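Local structure of cortical-lytic enzyme (Bacillus cereus, 4S3J) at residues Y55-G60 / V91-Y96; V105-Y110 / F132-A137. The protein hydrolyses partially degraded spore cortex peptidoglycan during germination, acting as an N-acetylglucosaminidase that recognises muramic acid delta-lactam residues. One frame throughout, in Å; residues are numbered along the deposited sequence.

Contact 1: residues Y55-G60 / V91-Y96; sequences YYVQPG and VGQQLY
Tyr55 and Leu95 form an antiparallel hydrogen-bonded pair, the Tyr55 N to Leu95 O bond measuring 3.0 Å and the straighter return bond, from Leu95 N to Tyr55 O, 2.8 Å. Beyond the strand ends the same kind of bonding goes on: Val57 N donates to Gln93 O, and Val57 O receives Gly92 N at 2.9 Å. The positive phi of Gly92 (95°) turns the chain there.

Apolar contact gathers on the side of Tyr55 and Leu95, where Val57 CG2 lies 3.8 Å from Leu95 CD1 and equally close to Gln93 CB. Helix 63-70 covers this side through Leu63 and Ile66, and Tyr55 OH hydrogen-bonds Asp61. Farther along, Val91 CG2 reaches the Pro59 ring.

On the other face Tyr56 and Gln94, a non-hydrogen-bonded pair, run side by side. The extended Gln94 chain passes the ring with CB 3.7 Å from Tyr56 CE1, amide and ring planes 21° apart, while Gly92 O meets the ring edge in its plane. Asn54 binds both polar ends, Tyr56 OH and Gln94 NE2.

Main-chain bonds thus hold together the two strands of this small LysM sheet, with a largely apolar side against helix 63-70 and a more polar side outward.

Contact 2: residues V105-Y110 / F132-A137; sequences VESIAY and FLTYLA
Tyr110 lays one face of its ring over the methyl of Ala137, whose CB stands 3.6 Å from the ring centroid in a CH-pi contact, 17° off the normal and displaced toward the CD2-CE2 side of the ring. On the same face of the parallel strands, Ile108 CG1 packs against Tyr135 CB at 3.9 Å, and Glu106 OE1 approaches the edge of the Tyr135 ring in its plane, 3.3 Å from CE2. The other carboxylate oxygen of Glu106 forms a salt bridge with Lys430. On the opposite face, with Ala109 and Leu136, Ala109 CB meets Leu133 CD2 at 3.6 Å.

Ser107 is the polar centre. With OG held between its backbone N and carbonyl carbon (chi1 57°), the hydroxyl donates to a lone pair of Phe132 O at 2.7 Å. The single N-H of Thr134 is shared between Ser107 OG and Ser107 O, each bond bent, while Ser107 O also takes Tyr135 N. Ser107 N donates to Thr134 OG1 at 3.0 Å, and that threonine hydroxyl also bonds Thr428 O. Regular parallel pairing follows, with Ala137 N to Ala109 O at 2.9 Å.

These strands belong to the beta-alpha-beta unit completed by helix 120-129 in the TIM barrel of glycosyl hydrolase family 18. Strand 404-408 pairs with the far edge of strand 104-111, and strand 168-177 continues the barrel beyond strand 135-143; Met170, Phe278 and Val280 meet Ile108 inside.

Contact 1 lies toward the periphery, in the second LysM domain, whereas contact 2 is buried in the catalytic barrel; their centres are about 32 Å apart and their nearest atoms about 19 Å. They share no element, although strand 94-96 is followed directly in the chain by strand 104-111. Pairing is antiparallel in the first and parallel in the second. In 55-60/91-96 the bonds across the contact are all between main-chain atoms, and the polar ends of Tyr55, Tyr56, Gln93 and Gln94 bond to residues outside the two segments. In 105-110/132-137 serine and threonine hydroxyls join the main-chain bonding within the core, and Tyr110 lies about 8 Å from Glu220, the probable proton donor, measured between side chains.

Contact 1: residues Y55-G60 / V91-Y96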
ATOM      1  N   TYR A  55      -1.068   0.203 -27.354  1.00 15.62           N
ATOM      2  CA  TYR A  55      -0.878   1.197 -26.313  1.00 15.26           C
ATOM      3  C   TYR A  55      -0.774   2.598 -26.881  1.00 18.88           C
ATOM      4  O   TYR A  55      -0.082   2.805 -27.877  1.00 19.94           O
ATOM      5  CB  TYR A  55       0.377   0.851 -25.510  1.00 21.00           C
ATOM      6  CG  TYR A  55       0.652   1.799 -24.374  1.00 18.28           C
ATOM      7  CD1 TYR A  55      -0.011   1.653 -23.154  1.00 16.35           C
ATOM      8  CD2 TYR A  55       1.580   2.831 -24.499  1.00 17.35           C
ATOM      9  CE1 TYR A  55       0.228   2.497 -22.121  1.00 14.37           C
ATOM     10  CE2 TYR A  55       1.820   3.693 -23.450  1.00 15.84           C
ATOM     11  CZ  TYR A  55       1.141   3.508 -22.252  1.00 15.95           C
ATOM     12  OH  TYR A  55       1.352   4.345 -21.173  1.00 18.80           O
ATOM     13  N   TYR A  56      -1.453   3.556 -26.247  1.00 15.77           N
ATOM     14  CA  TYR A  56      -1.366   4.954 -26.664  1.00 17.05           C
ATOM     15  C   TYR A  56      -0.598   5.748 -25.615  1.00 16.75           C
ATOM     16  O   TYR A  56      -0.954   5.790 -24.436  1.00 16.65           O
ATOM     17  CB  TYR A  56      -2.762   5.535 -26.908  1.00 16.63           C
ATOM     18  CG  TYR A  56      -3.446   4.800 -28.035  1.00 14.67           C
ATOM     19  CD1 TYR A  56      -3.144   5.079 -29.360  1.00 17.14           C
ATOM     20  CD2 TYR A  56      -4.353   3.789 -27.779  1.00 16.61           C
ATOM     21  CE1 TYR A  56      -3.735   4.378 -30.389  1.00 23.63           C
ATOM     22  CE2 TYR A  56      -4.953   3.090 -28.799  1.00 19.39           C
ATOM     23  CZ  TYR A  56      -4.630   3.382 -30.103  1.00 21.84           C
ATOM     24  OH  TYR A  56      -5.225   2.691 -31.134  1.00 21.49           O
ATOM     25  N   VAL A  57       0.479   6.367 -26.072  1.00 16.78           N
ATOM     26  CA  VAL A  57       1.440   7.024 -25.195  1.00 17.01           C
ATOM     27  C   VAL A  57       0.801   8.130 -24.347  1.00 15.85           C
ATOM     28  O   VAL A  57      -0.028   8.927 -24.813  1.00 17.08           O
ATOM     29  CB  VAL A  57       2.629   7.581 -26.044  1.00 18.90           C
ATOM     30  CG1 VAL A  57       3.498   8.536 -25.240  1.00 17.54           C
ATOM     31  CG2 VAL A  57       3.469   6.430 -26.621  1.00 18.78           C
ATOM     32  N   GLN A  58       1.167   8.127 -23.078  1.00 16.46           N
ATOM     33  CA  GLN A  58       0.659   9.083 -22.099  1.00 17.40           C
ATOM     34  C   GLN A  58       1.716  10.128 -21.726  1.00 17.86           C
ATOM     35  O   GLN A  58       2.905   9.903 -21.913  1.00 19.49           O
ATOM     36  CB  GLN A  58       0.213   8.337 -20.840  1.00 14.80           C
ATOM     37  CG  GLN A  58      -0.915   7.359 -21.079  1.00 15.74           C
ATOM     38  CD  GLN A  58      -2.142   8.047 -21.588  1.00 17.45           C
ATOM     39  OE1 GLN A  58      -2.697   8.926 -20.912  1.00 16.98           O
ATOM     40  NE2 GLN A  58      -2.568   7.693 -22.811  1.00 18.09           N
ATOM     41  N   PRO A  59       1.281  11.251 -21.144  1.00 19.54           N
ATOM     42  CA  PRO A  59       2.258  12.259 -20.710  1.00 23.65           C
ATOM     43  C   PRO A  59       3.331  11.698 -19.782  1.00 19.03           C
ATOM     44  O   PRO A  59       3.037  10.995 -18.798  1.00 18.30           O
ATOM     45  CB  PRO A  59       1.396  13.297 -19.990  1.00 25.74           C
ATOM     46  CG  PRO A  59       0.012  13.124 -20.569  1.00 25.93           C
ATOM     47  CD  PRO A  59      -0.116  11.683 -20.948  1.00 23.95           C
ATOM     48  N   GLY A  60       4.586  12.014 -20.102  1.00 21.85           N
ATOM     49  CA  GLY A  60       5.733  11.576 -19.321  1.00 24.38           C
ATOM     50  C   GLY A  60       6.246  10.169 -19.607  1.00 24.85           C
ATOM     51  O   GLY A  60       7.268   9.745 -19.062  1.00 27.31           O
ATOM     52  N   VAL A  91       2.450  12.279 -26.963  1.00 22.53           N
ATOM     53  CA  VAL A  91       1.164  11.820 -26.428  1.00 21.76           C
ATOM     54  C   VAL A  91       0.235  11.414 -27.566  1.00 22.19           C
ATOM     55  O   VAL A  91       0.073  12.147 -28.543  1.00 23.94           O
ATOM     56  CB  VAL A  91       0.497  12.904 -25.557  1.00 24.20           C
ATOM     57  CG1 VAL A  91      -0.914  12.490 -25.137  1.00 26.68           C
ATOM     58  CG2 VAL A  91       1.343  13.154 -24.325  1.00 26.48           C
ATOM     59  N   GLY A  92      -0.357  10.229 -27.433  1.00 20.39           N
ATOM     60  CA  GLY A  92      -1.249   9.687 -28.444  1.00 17.95           C
ATOM     61  C   GLY A  92      -0.579   8.753 -29.428  1.00 18.09           C
ATOM     62  O   GLY A  92      -1.254   8.049 -30.171  1.00 21.18           O
ATOM     63  N   GLN A  93       0.746   8.748 -29.433  1.00 19.35           N
ATOM     64  CA  GLN A  93       1.506   7.843 -30.296  1.00 18.66           C
ATOM     65  C   GLN A  93       1.097   6.401 -30.030  1.00 19.06           C
ATOM     66  O   GLN A  93       1.034   5.971 -28.876  1.00 19.30           O
ATOM     67  CB  GLN A  93       3.006   8.020 -30.041  1.00 20.13           C
ATOM     68  CG  GLN A  93       3.912   7.225 -30.945  1.00 23.22           C
ATOM     69  CD  GLN A  93       5.374   7.512 -30.697  1.00 25.23           C
ATOM     70  OE1 GLN A  93       5.723   8.484 -30.030  1.00 26.30           O
ATOM     71  NE2 GLN A  93       6.240   6.671 -31.236  1.00 25.78           N
ATOM     72  N   GLN A  94       0.836   5.654 -31.088  1.00 18.79           N
ATOM     73  CA  GLN A  94       0.430   4.265 -30.971  1.00 17.34           C
ATOM     74  C   GLN A  94       1.626   3.328 -30.989  1.00 20.47           C
ATOM     75  O   GLN A  94       2.445   3.386 -31.909  1.00 21.25           O
ATOM     76  CB  GLN A  94      -0.525   3.905 -32.109  1.00 19.05           C
ATOM     77  CG  GLN A  94      -0.930   2.449 -32.143  1.00 22.10           C
ATOM     78  CD  GLN A  94      -1.797   2.113 -33.335  1.00 28.33           C
ATOM     79  OE1 GLN A  94      -1.702   2.756 -34.381  1.00 27.69           O
ATOM     80  NE2 GLN A  94      -2.573   1.041 -33.221  1.00 24.80           N
ATOM     81  N   LEU A  95       1.676   2.407 -30.019  1.00 18.61           N
ATOM     82  CA  LEU A  95       2.716   1.381 -29.969  1.00 15.57           C
ATOM     83  C   LEU A  95       2.134  -0.031 -29.933  1.00 19.72           C
ATOM     84  O   LEU A  95       1.070  -0.280 -29.340  1.00 22.08           O
ATOM     85  CB  LEU A  95       3.599   1.564 -28.727  1.00 17.34           C
ATOM     86  CG  LEU A  95       4.316   2.900 -28.598  1.00 20.53           C
ATOM     87  CD1 LEU A  95       5.016   2.965 -27.230  1.00 22.69           C
ATOM     88  CD2 LEU A  95       5.319   3.115 -29.712  1.00 23.47           C
ATOM     89  N   TYR A  96       2.877  -0.968 -30.521  1.00 18.34           N
ATOM     90  CA  TYR A  96       2.575  -2.380 -30.389  1.00 19.47           C
ATOM     91  C   TYR A  96       3.348  -2.894 -29.162  1.00 16.52           C
ATOM     92  O   TYR A  96       4.559  -2.652 -29.041  1.00 21.15           O
ATOM     93  CB  TYR A  96       2.966  -3.176 -31.645  1.00 19.55           C
ATOM     94  CG  TYR A  96       2.643  -4.643 -31.506  1.00 17.31           C
ATOM     95  CD1 TYR A  96       3.537  -5.516 -30.938  1.00 21.28           C
ATOM     96  CD2 TYR A  96       1.404  -5.139 -31.896  1.00 20.08           C
ATOM     97  CE1 TYR A  96       3.228  -6.853 -30.773  1.00 20.96           C
ATOM     98  CE2 TYR A  96       1.078  -6.474 -31.731  1.00 17.97           C
ATOM     99  CZ  TYR A  96       2.005  -7.327 -31.151  1.00 20.39           C
ATOM    100  OH  TYR A  96       1.726  -8.668 -30.961  1.00 24.96           O
TER

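Contact 2: residues V105-Y110 / F132-A137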
ATOM      1  N   VAL A 105       3.910 -11.797  -6.857  1.00 19.82           N
ATOM      2  CA  VAL A 105       3.986 -10.813  -5.776  1.00 20.76           C
ATOM      3  C   VAL A 105       3.210 -11.337  -4.571  1.00 21.36           C
ATOM      4  O   VAL A 105       2.247 -12.094  -4.717  1.00 18.58           O
ATOM      5  CB  VAL A 105       3.426  -9.427  -6.239  1.00 22.53           C
ATOM      6  CG1 VAL A 105       1.900  -9.429  -6.335  1.00 22.95           C
ATOM      7  CG2 VAL A 105       3.891  -8.321  -5.330  1.00 27.45           C
ATOM      8  N   GLU A 106       3.624 -10.941  -3.373  1.00 20.12           N
ATOM      9  CA  GLU A 106       2.800 -11.138  -2.189  1.00 19.96           C
ATOM     10  C   GLU A 106       2.206  -9.794  -1.816  1.00 19.62           C
ATOM     11  O   GLU A 106       2.893  -8.776  -1.876  1.00 18.28           O
ATOM     12  CB  GLU A 106       3.597 -11.743  -1.027  1.00 19.15           C
ATOM     13  CG  GLU A 106       4.096 -13.146  -1.358  1.00 18.45           C
ATOM     14  CD  GLU A 106       4.577 -13.961  -0.171  1.00 23.40           C
ATOM     15  OE1 GLU A 106       4.500 -13.486   0.968  1.00 27.93           O
ATOM     16  OE2 GLU A 106       5.010 -15.109  -0.392  1.00 35.35           O
ATOM     17  N   SER A 107       0.922  -9.802  -1.475  1.00 15.55           N
ATOM     18  CA  SER A 107       0.188  -8.592  -1.126  1.00 15.68           C
ATOM     19  C   SER A 107      -0.397  -8.738   0.266  1.00 19.04           C
ATOM     20  O   SER A 107      -0.882  -9.802   0.618  1.00 18.02           O
ATOM     21  CB  SER A 107      -0.923  -8.339  -2.151  1.00 19.60           C
ATOM     22  OG  SER A 107      -1.777  -9.466  -2.210  1.00 18.90           O
ATOM     23  N   ILE A 108      -0.374  -7.647   1.033  1.00 15.56           N
ATOM     24  CA  ILE A 108      -0.998  -7.571   2.340  1.00 14.05           C
ATOM     25  C   ILE A 108      -1.943  -6.390   2.348  1.00 15.03           C
ATOM     26  O   ILE A 108      -1.652  -5.388   1.700  1.00 15.63           O
ATOM     27  CB  ILE A 108       0.017  -7.359   3.476  1.00 15.13           C
ATOM     28  CG1 ILE A 108       1.092  -8.451   3.449  1.00 20.43           C
ATOM     29  CG2 ILE A 108      -0.700  -7.281   4.831  1.00 16.59           C
ATOM     30  CD1 ILE A 108       2.305  -8.069   4.249  1.00 24.29           C
ATOM     31  N   ALA A 109      -3.072  -6.502   3.035  1.00 14.77           N
ATOM     32  CA  ALA A 109      -3.866  -5.316   3.367  1.00 13.86           C
ATOM     33  C   ALA A 109      -4.273  -5.329   4.833  1.00 14.88           C
ATOM     34  O   ALA A 109      -4.656  -6.367   5.368  1.00 16.56           O
ATOM     35  CB  ALA A 109      -5.094  -5.217   2.498  1.00 16.53           C
ATOM     36  N   TYR A 110      -4.218  -4.158   5.462  1.00 14.05           N
ATOM     37  CA  TYR A 110      -4.599  -3.979   6.848  1.00 14.75           C
ATOM     38  C   TYR A 110      -6.039  -3.523   6.972  1.00 16.26           C
ATOM     39  O   TYR A 110      -6.507  -2.730   6.160  1.00 15.81           O
ATOM     40  CB  TYR A 110      -3.681  -2.949   7.529  1.00 14.26           C
ATOM     41  CG  TYR A 110      -2.330  -3.521   7.914  1.00 13.98           C
ATOM     42  CD1 TYR A 110      -1.323  -3.697   6.979  1.00 17.02           C
ATOM     43  CD2 TYR A 110      -2.079  -3.914   9.230  1.00 15.88           C
ATOM     44  CE1 TYR A 110      -0.088  -4.239   7.338  1.00 20.70           C
ATOM     45  CE2 TYR A 110      -0.844  -4.461   9.591  1.00 20.54           C
ATOM     46  CZ  TYR A 110       0.148  -4.618   8.634  1.00 23.65           C
ATOM     47  OH  TYR A 110       1.387  -5.173   8.941  1.00 22.67           O
ATOM     48  N   PHE A 132      -7.667 -10.415  -3.815  1.00 18.12           N
ATOM     49  CA  PHE A 132      -6.412  -9.832  -4.275  1.00 20.66           C
ATOM     50  C   PHE A 132      -5.267  -9.957  -3.259  1.00 18.69           C
ATOM     51  O   PHE A 132      -4.180  -9.415  -3.500  1.00 18.68           O
ATOM     52  CB  PHE A 132      -6.593  -8.330  -4.594  1.00 16.38           C
ATOM     53  CG  PHE A 132      -7.641  -8.019  -5.622  1.00 17.93           C
ATOM     54  CD1 PHE A 132      -8.959  -7.789  -5.255  1.00 18.59           C
ATOM     55  CD2 PHE A 132      -7.286  -7.901  -6.953  1.00 22.61           C
ATOM     56  CE1 PHE A 132      -9.910  -7.479  -6.205  1.00 24.11           C
ATOM     57  CE2 PHE A 132      -8.235  -7.593  -7.908  1.00 21.26           C
ATOM     58  CZ  PHE A 132      -9.549  -7.384  -7.530  1.00 32.99           C
ATOM     59  N   LEU A 133      -5.496 -10.668  -2.146  1.00 17.78           N
ATOM     60  CA  LEU A 133      -4.558 -10.682  -1.021  1.00 16.15           C
ATOM     61  C   LEU A 133      -3.846 -12.005  -0.762  1.00 17.41           C
ATOM     62  O   LEU A 133      -4.458 -13.082  -0.785  1.00 20.09           O
ATOM     63  CB  LEU A 133      -5.283 -10.319   0.267  1.00 15.85           C
ATOM     64  CG  LEU A 133      -5.964  -8.963   0.311  1.00 16.09           C
ATOM     65  CD1 LEU A 133      -6.546  -8.799   1.721  1.00 17.57           C
ATOM     66  CD2 LEU A 133      -5.004  -7.846  -0.021  1.00 15.92           C
ATOM     67  N   THR A 134      -2.557 -11.923  -0.460  1.00 18.49           N
ATOM     68  CA  THR A 134      -1.858 -13.070   0.102  1.00 18.77           C
ATOM     69  C   THR A 134      -2.169 -13.162   1.596  1.00 18.53           C
ATOM     70  O   THR A 134      -2.386 -14.260   2.150  1.00 18.68           O
ATOM     71  CB  THR A 134      -0.326 -12.978  -0.100  1.00 18.70           C
ATOM     72  OG1 THR A 134      -0.025 -12.670  -1.471  1.00 20.51           O
ATOM     73  CG2 THR A 134       0.337 -14.295   0.300  1.00 18.43           C
ATOM     74  N   TYR A 135      -2.184 -11.987   2.234  1.00 18.20           N
ATOM     75  CA  TYR A 135      -2.410 -11.855   3.668  1.00 17.71           C
ATOM     76  C   TYR A 135      -3.436 -10.772   3.984  1.00 19.23           C
ATOM     77  O   TYR A 135      -3.441  -9.740   3.329  1.00 17.74           O
ATOM     78  CB  TYR A 135      -1.109 -11.491   4.382  1.00 19.02           C
ATOM     79  CG  TYR A 135       0.012 -12.483   4.266  1.00 17.92           C
ATOM     80  CD1 TYR A 135       0.102 -13.531   5.149  1.00 20.18           C
ATOM     81  CD2 TYR A 135       0.989 -12.347   3.289  1.00 18.96           C
ATOM     82  CE1 TYR A 135       1.118 -14.436   5.064  1.00 24.16           C
ATOM     83  CE2 TYR A 135       2.026 -13.249   3.194  1.00 23.81           C
ATOM     84  CZ  TYR A 135       2.079 -14.293   4.089  1.00 26.82           C
ATOM     85  OH  TYR A 135       3.097 -15.228   4.036  1.00 32.82           O
ATOM     86  N   LEU A 136      -4.266 -11.014   5.005  1.00 17.41           N
ATOM     87  CA  LEU A 136      -5.189 -10.028   5.572  1.00 15.71           C
ATOM     88  C   LEU A 136      -4.779  -9.766   7.014  1.00 17.65           C
ATOM     89  O   LEU A 136      -4.666 -10.709   7.812  1.00 18.69           O
ATOM     90  CB  LEU A 136      -6.629 -10.520   5.502  1.00 17.50           C
ATOM     91  CG  LEU A 136      -7.691  -9.608   6.121  1.00 18.86           C
ATOM     92  CD1 LEU A 136      -7.771  -8.243   5.386  1.00 17.07           C
ATOM     93  CD2 LEU A 136      -9.042 -10.294   6.127  1.00 21.33           C
ATOM     94  N   ALA A 137      -4.561  -8.497   7.341  1.00 15.63           N
ATOM     95  CA  ALA A 137      -4.034  -8.095   8.648  1.00 15.68           C
ATOM     96  C   ALA A 137      -5.034  -7.301   9.463  1.00 14.97           C
ATOM     97  O   ALA A 137      -5.181  -6.089   9.262  1.00 15.50           O
ATOM     98  CB  ALA A 137      -2.766  -7.274   8.480  1.00 17.56           C
TER